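PDB 1WCV: chromosome-partitioning ATPase Soj from Thermus thermophilus, which hydrolyses ATP and binds double-stranded DNA cooperatively as ATP-dependent nucleoprotein filaments, probably to partition the chromosome. Local coordinates for residues K5-A10 with L107-Y112; V201-I206 with A239-A244; G91-L96 with L123-L128. All blocks are in the same frame, centred on the assembly; numbering follows the deposited sequence.

Interaction 1. Residues K5-A10 with L107-Y112; sequences KVRRIA and LRDEGY
Leu107 lies against the guanidinium group of Arg8 where the loop between helix 102-106 and strand 114-118 passes the start of strand 8-11, a strand of the parallel core of this P-loop ATPase fold. Leu107 CB covers one face of that guanidinium, offset toward the rim and 3.5 Å from Arg8 NH1. Asp109 is the shared acid of a salt-bridge network with Arg7 and Arg8. Its CG sits between the backbone N and the carbonyl carbon (chi1 51°), which sends the carboxylate back to the strand. At the edge of the Arg7 guanidinium, NH1 meets Asp109 OD1 in a nearly straight bond modelled very short, at 2.5 Å. Arg8 adds weak bonds, NH1 to Asp109 OD1 and NE to Asp109 OD2, both 3.4 Å long. Each guanidinium plane stands about 70° from the carboxylate. An alanine in place of Arg7 would remove the short bond and is likely to leave the buried carboxylate to the long, weak bonds of Arg8. Glu110 has its CB directed away from 5-10, and its CA lies over one face of the Arg7 guanidinium, 4.4 Å from Arg7 NH2. Tyr112 closes a type I turn by donating its N to Asp109 O, while its ring leads away and its OH bonds His81. Arg7 NH2 reaches this turn with weak bonds to Asp109 O (3.1 Å) and Tyr112 O (3.3 Å).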
# COMPACT_ATOMS: atom_id res chain seq x y z
N LYS A 5 -22.82 1.73 8.78
CA LYS A 5 -21.96 0.53 8.59
C LYS A 5 -21.98 0.07 7.14
O LYS A 5 -23.01 -0.36 6.62
CB LYS A 5 -22.46 -0.61 9.49
CG LYS A 5 -21.58 -1.86 9.48
CD LYS A 5 -20.21 -1.57 10.07
CE LYS A 5 -19.30 -2.79 10.00
NZ LYS A 5 -17.94 -2.52 10.52
N VAL A 6 -20.83 0.16 6.47
CA VAL A 6 -20.72 -0.25 5.08
C VAL A 6 -20.76 -1.77 4.97
O VAL A 6 -19.87 -2.46 5.48
CB VAL A 6 -19.41 0.27 4.44
CG1 VAL A 6 -19.29 -0.22 3.00
CG2 VAL A 6 -19.39 1.80 4.46
N ARG A 7 -21.79 -2.28 4.32
CA ARG A 7 -21.95 -3.72 4.15
C ARG A 7 -21.98 -4.03 2.65
O ARG A 7 -21.41 -5.03 2.20
CB ARG A 7 -23.26 -4.17 4.81
CG ARG A 7 -23.31 -5.65 5.16
CD ARG A 7 -24.54 -5.95 6.01
NE ARG A 7 -25.77 -5.66 5.29
CZ ARG A 7 -26.27 -6.41 4.32
NH1 ARG A 7 -27.39 -6.06 3.72
NH2 ARG A 7 -25.67 -7.54 3.98
N ARG A 8 -22.63 -3.16 1.88
CA ARG A 8 -22.72 -3.33 0.44
C ARG A 8 -21.72 -2.42 -0.26
O ARG A 8 -21.70 -1.21 -0.03
CB ARG A 8 -24.12 -2.99 -0.05
CG ARG A 8 -25.18 -3.96 0.44
CD ARG A 8 -26.56 -3.47 0.07
NE ARG A 8 -27.60 -4.36 0.56
CZ ARG A 8 -28.90 -4.06 0.54
NH1 ARG A 8 -29.79 -4.93 1.00
NH2 ARG A 8 -29.29 -2.89 0.07
N ILE A 9 -20.88 -3.02 -1.09
CA ILE A 9 -19.86 -2.29 -1.82
C ILE A 9 -20.02 -2.47 -3.32
O ILE A 9 -20.03 -3.59 -3.83
CB ILE A 9 -18.45 -2.78 -1.40
CG1 ILE A 9 -18.26 -2.58 0.11
CG2 ILE A 9 -17.37 -2.04 -2.17
CD1 ILE A 9 -17.00 -3.25 0.67
N ALA A 10 -20.17 -1.35 -4.02
CA ALA A 10 -20.31 -1.40 -5.46
C ALA A 10 -18.94 -1.19 -6.08
O ALA A 10 -18.16 -0.36 -5.60
CB ALA A 10 -21.26 -0.29 -5.93
N LEU A 107 -32.67 -6.90 -2.53
CA LEU A 107 -31.46 -7.50 -1.98
C LEU A 107 -31.63 -7.91 -0.52
O LEU A 107 -31.18 -7.22 0.39
CB LEU A 107 -30.28 -6.53 -2.08
CG LEU A 107 -29.65 -6.32 -3.45
CD1 LEU A 107 -28.65 -5.18 -3.38
CD2 LEU A 107 -28.96 -7.60 -3.91
N ARG A 108 -32.30 -9.04 -0.30
CA ARG A 108 -32.49 -9.54 1.06
C ARG A 108 -31.28 -10.41 1.40
O ARG A 108 -31.37 -11.63 1.51
CB ARG A 108 -33.79 -10.35 1.14
CG ARG A 108 -35.03 -9.51 0.87
CD ARG A 108 -36.31 -10.34 1.00
NE ARG A 108 -36.38 -11.41 0.01
CZ ARG A 108 -37.37 -12.29 -0.06
NH1 ARG A 108 -37.36 -13.23 -1.00
NH2 ARG A 108 -38.37 -12.24 0.81
N ASP A 109 -30.14 -9.74 1.56
CA ASP A 109 -28.87 -10.39 1.86
C ASP A 109 -28.43 -10.20 3.31
O ASP A 109 -27.24 -10.22 3.60
CB ASP A 109 -27.79 -9.81 0.94
CG ASP A 109 -27.76 -8.29 0.97
OD1 ASP A 109 -28.06 -7.71 2.03
OD2 ASP A 109 -27.43 -7.68 -0.06
N GLU A 110 -29.39 -10.01 4.20
CA GLU A 110 -29.07 -9.80 5.61
C GLU A 110 -28.22 -10.92 6.21
O GLU A 110 -27.65 -10.76 7.29
CB GLU A 110 -30.35 -9.62 6.43
CG GLU A 110 -31.49 -10.56 6.08
CD GLU A 110 -32.18 -10.19 4.77
OE1 GLU A 110 -32.56 -9.02 4.61
OE2 GLU A 110 -32.35 -11.09 3.92
N GLY A 111 -28.12 -12.04 5.50
CA GLY A 111 -27.32 -13.15 6.01
C GLY A 111 -25.83 -13.06 5.71
O GLY A 111 -25.05 -13.90 6.15
N TYR A 112 -25.43 -12.02 4.98
CA TYR A 112 -24.02 -11.85 4.64
C TYR A 112 -23.36 -10.70 5.40
O TYR A 112 -24.02 -9.76 5.84
CB TYR A 112 -23.88 -11.60 3.13
CG TYR A 112 -24.32 -12.77 2.27
CD1 TYR A 112 -23.49 -13.88 2.10
CD2 TYR A 112 -25.57 -12.78 1.66
CE1 TYR A 112 -23.90 -14.97 1.34
CE2 TYR A 112 -25.99 -13.87 0.89
CZ TYR A 112 -25.15 -14.96 0.74
OH TYR A 112 -25.56 -16.04 -0.01

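Interaction 2. Residues V201-I206 with A239-A244; sequences VFWTVI and AEEVMA
Glu241 brings its carboxylate up to the edge of the Phe202 ring, its CD 3.6 Å from Phe202 CD1, with the two planes almost perpendicular at 83°. The chain leaves helix 230-246 with CG anti to the backbone N (chi1 -160°) and stays extended, which carries both oxygens to the backbone of 201-206. There OE2 accepts from Trp203 N at 2.8 Å, a nearly straight bond, and OE1 accepts from Thr204 N at 2.9 Å; each oxygen uses its syn lone pair. Thr204 OG1 adds a third donor, meeting Glu241 OE1 at 2.7 Å nearly along the C-O axis. Three bonds therefore grip the buried carboxylate and fix its rotation. Trp203 lays its CB beside Glu241 OE2, 3.6 Å away, before its indole leads off to Glu241 of the second subunit. One residue along the helix from Glu241, Val242 meets the far end of the Phe202 ring, with Phe202 CZ 3.8 Å from Val242 CG2. Arg245 makes a cation-pi contact with the same ring and a long, weak ion pair with Glu241 OE2, which would probably ease the negative charge. The arrangement is that of a helix-borne carboxylate receiving two consecutive backbone N-H groups, and it ties the C-terminal helix of this ParA-family ATPase to the loop that runs on to the nucleotide-binding Pro207 and Asn209.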
# COMPACT_ATOMS: atom_id res chain seq x y z
N VAL A 201 -7.28 7.50 -2.73
CA VAL A 201 -6.65 6.43 -3.49
C VAL A 201 -6.05 5.40 -2.56
O VAL A 201 -5.27 5.75 -1.67
CB VAL A 201 -5.54 6.98 -4.41
CG1 VAL A 201 -4.99 5.87 -5.31
CG2 VAL A 201 -6.08 8.16 -5.23
N PHE A 202 -6.42 4.13 -2.74
CA PHE A 202 -5.88 3.06 -1.92
C PHE A 202 -4.37 3.02 -2.12
O PHE A 202 -3.88 3.29 -3.21
CB PHE A 202 -6.43 1.70 -2.35
CG PHE A 202 -7.85 1.45 -1.92
CD1 PHE A 202 -8.14 1.16 -0.59
CD2 PHE A 202 -8.89 1.44 -2.86
CE1 PHE A 202 -9.43 0.87 -0.19
CE2 PHE A 202 -10.20 1.15 -2.47
CZ PHE A 202 -10.47 0.86 -1.13
N TRP A 203 -3.64 2.68 -1.05
CA TRP A 203 -2.20 2.56 -1.13
C TRP A 203 -1.82 1.27 -1.86
O TRP A 203 -0.79 1.21 -2.52
CB TRP A 203 -1.59 2.58 0.27
CG TRP A 203 -1.51 3.97 0.80
CD1 TRP A 203 -2.26 4.51 1.80
CD2 TRP A 203 -0.70 5.03 0.28
NE1 TRP A 203 -1.98 5.85 1.93
CE2 TRP A 203 -1.03 6.20 1.01
CE3 TRP A 203 0.27 5.11 -0.73
CZ2 TRP A 203 -0.42 7.43 0.75
CZ3 TRP A 203 0.86 6.34 -0.99
CH2 TRP A 203 0.51 7.48 -0.24
N THR A 204 -2.65 0.24 -1.72
CA THR A 204 -2.38 -1.02 -2.41
C THR A 204 -2.71 -0.80 -3.88
O THR A 204 -3.77 -0.28 -4.23
CB THR A 204 -3.27 -2.16 -1.87
OG1 THR A 204 -3.08 -2.28 -0.46
CG2 THR A 204 -2.92 -3.48 -2.56
N VAL A 205 -1.78 -1.19 -4.74
CA VAL A 205 -1.95 -1.05 -6.18
C VAL A 205 -1.86 -2.44 -6.78
O VAL A 205 -1.00 -3.22 -6.36
CB VAL A 205 -0.83 -0.14 -6.74
CG1 VAL A 205 -0.81 -0.18 -8.27
CG2 VAL A 205 -1.04 1.28 -6.26
N ILE A 206 -2.74 -2.76 -7.73
CA ILE A 206 -2.72 -4.07 -8.37
C ILE A 206 -1.83 -4.00 -9.62
O ILE A 206 -2.07 -3.21 -10.53
CB ILE A 206 -4.14 -4.53 -8.79
CG1 ILE A 206 -5.12 -4.31 -7.63
CG2 ILE A 206 -4.10 -6.02 -9.15
CD1 ILE A 206 -4.75 -5.04 -6.35
N ALA A 239 -7.76 -6.54 0.42
CA ALA A 239 -8.89 -6.94 1.26
C ALA A 239 -8.68 -6.37 2.66
O ALA A 239 -9.63 -5.94 3.31
CB ALA A 239 -9.00 -8.47 1.30
N GLU A 240 -7.44 -6.37 3.12
CA GLU A 240 -7.12 -5.82 4.44
C GLU A 240 -7.32 -4.30 4.45
O GLU A 240 -7.84 -3.74 5.41
CB GLU A 240 -5.67 -6.16 4.83
CG GLU A 240 -5.41 -7.63 5.08
CD GLU A 240 -3.96 -7.92 5.41
OE1 GLU A 240 -3.08 -7.69 4.55
OE2 GLU A 240 -3.68 -8.38 6.54
N GLU A 241 -6.90 -3.64 3.37
CA GLU A 241 -7.03 -2.20 3.32
C GLU A 241 -8.50 -1.82 3.20
O GLU A 241 -8.95 -0.84 3.79
CB GLU A 241 -6.22 -1.62 2.15
CG GLU A 241 -5.93 -0.13 2.34
CD GLU A 241 -5.13 0.49 1.23
OE1 GLU A 241 -4.62 -0.26 0.35
OE2 GLU A 241 -5.00 1.73 1.23
N VAL A 242 -9.26 -2.61 2.45
CA VAL A 242 -10.68 -2.35 2.32
C VAL A 242 -11.36 -2.53 3.68
O VAL A 242 -12.17 -1.70 4.08
CB VAL A 242 -11.34 -3.28 1.27
CG1 VAL A 242 -12.87 -3.30 1.47
CG2 VAL A 242 -11.01 -2.79 -0.14
N MET A 243 -11.04 -3.61 4.40
CA MET A 243 -11.66 -3.80 5.71
C MET A 243 -11.29 -2.67 6.67
O MET A 243 -12.11 -2.26 7.49
CB MET A 243 -11.27 -5.14 6.33
CG MET A 243 -12.04 -6.33 5.79
SD MET A 243 -13.83 -6.03 5.58
CE MET A 243 -14.35 -5.53 7.26
N ALA A 244 -10.06 -2.17 6.57
CA ALA A 244 -9.63 -1.08 7.42
C ALA A 244 -10.50 0.15 7.15
O ALA A 244 -10.91 0.85 8.07
CB ALA A 244 -8.17 -0.76 7.17

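Interaction 3. Residues G91-L96 with L123-L128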
# COMPACT_ATOMS: atom_id res chain seq x y z
N GLY A 91 -33.28 -7.59 -20.03
CA GLY A 91 -34.71 -7.28 -19.91
C GLY A 91 -34.97 -6.24 -18.83
O GLY A 91 -35.33 -5.09 -19.15
N ALA A 92 -34.71 -6.57 -17.56
CA ALA A 92 -34.96 -5.65 -16.44
C ALA A 92 -34.45 -4.21 -16.58
O ALA A 92 -35.07 -3.29 -16.00
CB ALA A 92 -34.43 -6.29 -15.13
N THR A 93 -33.36 -3.97 -17.33
CA THR A 93 -32.83 -2.61 -17.50
C THR A 93 -33.84 -1.67 -18.16
O THR A 93 -33.92 -0.46 -17.84
CB THR A 93 -31.51 -2.63 -18.32
OG1 THR A 93 -30.44 -2.17 -17.47
CG2 THR A 93 -31.60 -1.76 -19.60
N VAL A 94 -34.63 -2.22 -19.08
CA VAL A 94 -35.65 -1.44 -19.71
C VAL A 94 -36.54 -0.93 -18.56
O VAL A 94 -36.75 0.27 -18.45
CB VAL A 94 -36.47 -2.28 -20.71
CG1 VAL A 94 -37.81 -1.60 -20.88
CG2 VAL A 94 -35.78 -2.33 -22.11
N GLU A 95 -37.00 -1.83 -17.67
CA GLU A 95 -37.87 -1.51 -16.51
C GLU A 95 -37.18 -0.89 -15.25
O GLU A 95 -37.83 -0.11 -14.45
CB GLU A 95 -38.59 -2.79 -16.08
CG GLU A 95 -38.39 -4.00 -17.03
CD GLU A 95 -38.72 -5.29 -16.34
OE1 GLU A 95 -39.42 -6.15 -16.95
OE2 GLU A 95 -38.27 -5.49 -15.17
N LEU A 96 -35.92 -1.25 -15.04
CA LEU A 96 -35.17 -0.72 -13.91
C LEU A 96 -34.98 0.76 -14.14
O LEU A 96 -34.78 1.52 -13.19
CB LEU A 96 -33.81 -1.41 -13.76
CG LEU A 96 -33.87 -2.88 -13.31
CD1 LEU A 96 -32.46 -3.38 -13.08
CD2 LEU A 96 -34.69 -3.03 -12.03
N LEU A 123 -22.75 3.97 -16.65
CA LEU A 123 -23.93 4.31 -15.87
C LEU A 123 -25.25 3.92 -16.56
O LEU A 123 -25.94 4.77 -17.14
CB LEU A 123 -23.94 5.81 -15.57
CG LEU A 123 -24.73 6.29 -14.35
CD1 LEU A 123 -26.22 6.07 -14.55
CD2 LEU A 123 -24.23 5.56 -13.12
N SER A 124 -25.59 2.65 -16.51
CA SER A 124 -26.83 2.16 -17.10
C SER A 124 -27.79 2.04 -15.93
O SER A 124 -27.42 2.31 -14.79
CB SER A 124 -26.61 0.79 -17.74
OG SER A 124 -26.39 -0.20 -16.75
N PRO A 125 -29.05 1.65 -16.18
CA PRO A 125 -29.95 1.53 -15.03
C PRO A 125 -29.41 0.52 -14.02
O PRO A 125 -29.71 0.61 -12.83
CB PRO A 125 -31.26 1.08 -15.67
CG PRO A 125 -31.23 1.83 -17.00
CD PRO A 125 -29.80 1.59 -17.45
N LEU A 126 -28.62 -0.44 -14.49
CA LEU A 126 -28.05 -1.45 -13.60
C LEU A 126 -26.94 -0.84 -12.76
O LEU A 126 -26.80 -1.16 -11.58
CB LEU A 126 -27.52 -2.65 -14.40
CG LEU A 126 -28.61 -3.68 -14.68
CD1 LEU A 126 -28.20 -4.64 -15.79
CD2 LEU A 126 -28.91 -4.44 -13.39
N THR A 127 -26.17 0.05 -13.36
CA THR A 127 -25.10 0.72 -12.63
C THR A 127 -25.76 1.58 -11.57
O THR A 127 -25.36 1.57 -10.40
CB THR A 127 -24.27 1.64 -13.54
OG1 THR A 127 -23.83 0.90 -14.69
CG2 THR A 127 -23.06 2.19 -12.79
N LEU A 128 -26.77 2.33 -11.98
CA LEU A 128 -27.48 3.20 -11.07
C LEU A 128 -28.12 2.41 -9.94
O LEU A 128 -28.10 2.83 -8.79
CB LEU A 128 -28.55 4.00 -11.83
CG LEU A 128 -29.27 5.11 -11.07
CD1 LEU A 128 -30.21 4.52 -10.05
CD2 LEU A 128 -28.26 6.02 -10.39
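The capped start of helix 125-133 packs against the last turn of helix 89-96, Pro125 meeting Thr93 and Leu96 and Leu126 meeting the same two residues. Pro125 lays its ring on the Thr93 backbone and side chain together: CG is 3.6 Å from Thr93 O, and CB is 3.8 Å from Thr93 OG1. The same Pro125 CB also meets Leu96, whose CB lies 4.0 Å from it. Leu126 starts out to one side of helix 89-96, but with CG anti to its own carbonyl carbon (chi1 -86°) its branches swing in. The Thr93 side chain crosses it at about a right angle, OG1 touching Leu126 CG at 3.7 Å, and Leu96 CD1 meets Leu126 CD2 at 3.7 Å. No hydrogen bond links 91-96 with 123-128; Leu96 is poorly ordered, so its methyl positions are less certain. Helix 125-133 is the crossover between the parallel strands 114-118 and 136-142, a beta-alpha-beta unit of the P-loop core with strand 8-11 lying between its strands in the sheet. Leu65 of helix 61-65 also packs on Leu96, and Pro45 on Leu126. The presenting turn is held by a capping box. Ser124 N donates to Thr127 OG1 at 3.1 Å in a nearly straight bond (166°), and Ser124 OG, at the N-cap, accepts weakly from Leu126 N at 3.2 Å and Thr127 N at 3.4 Å. Thr127 OG1 is also hydrogen-bonded to Pro120 O.

Overall arrangement
Interaction 2 is the buried contact of the three; interactions 1 and 3 are only partly buried. Interactions 1 and 3 both belong to the P-loop core and flank strand 114-118, one in the loop before it and the other on the helix after it, their centres 20 Å apart without touching. Interaction 2 lies across the chain's centre from interaction 3, nearest atoms about 17 Å apart. Interactions 1 and 2 do meet, through Ile9 CD1 and Val242 CG1 at 4.2 Å, where strand 8-11 adjoins helix 230-246. Chemistry varies with place: an aspartate shared by arginines at the strand's entrance, a glutamate satisfied mainly by backbone N-H groups beside the second subunit, and helix-on-helix packing without cross-linking polar bonds in interaction 3.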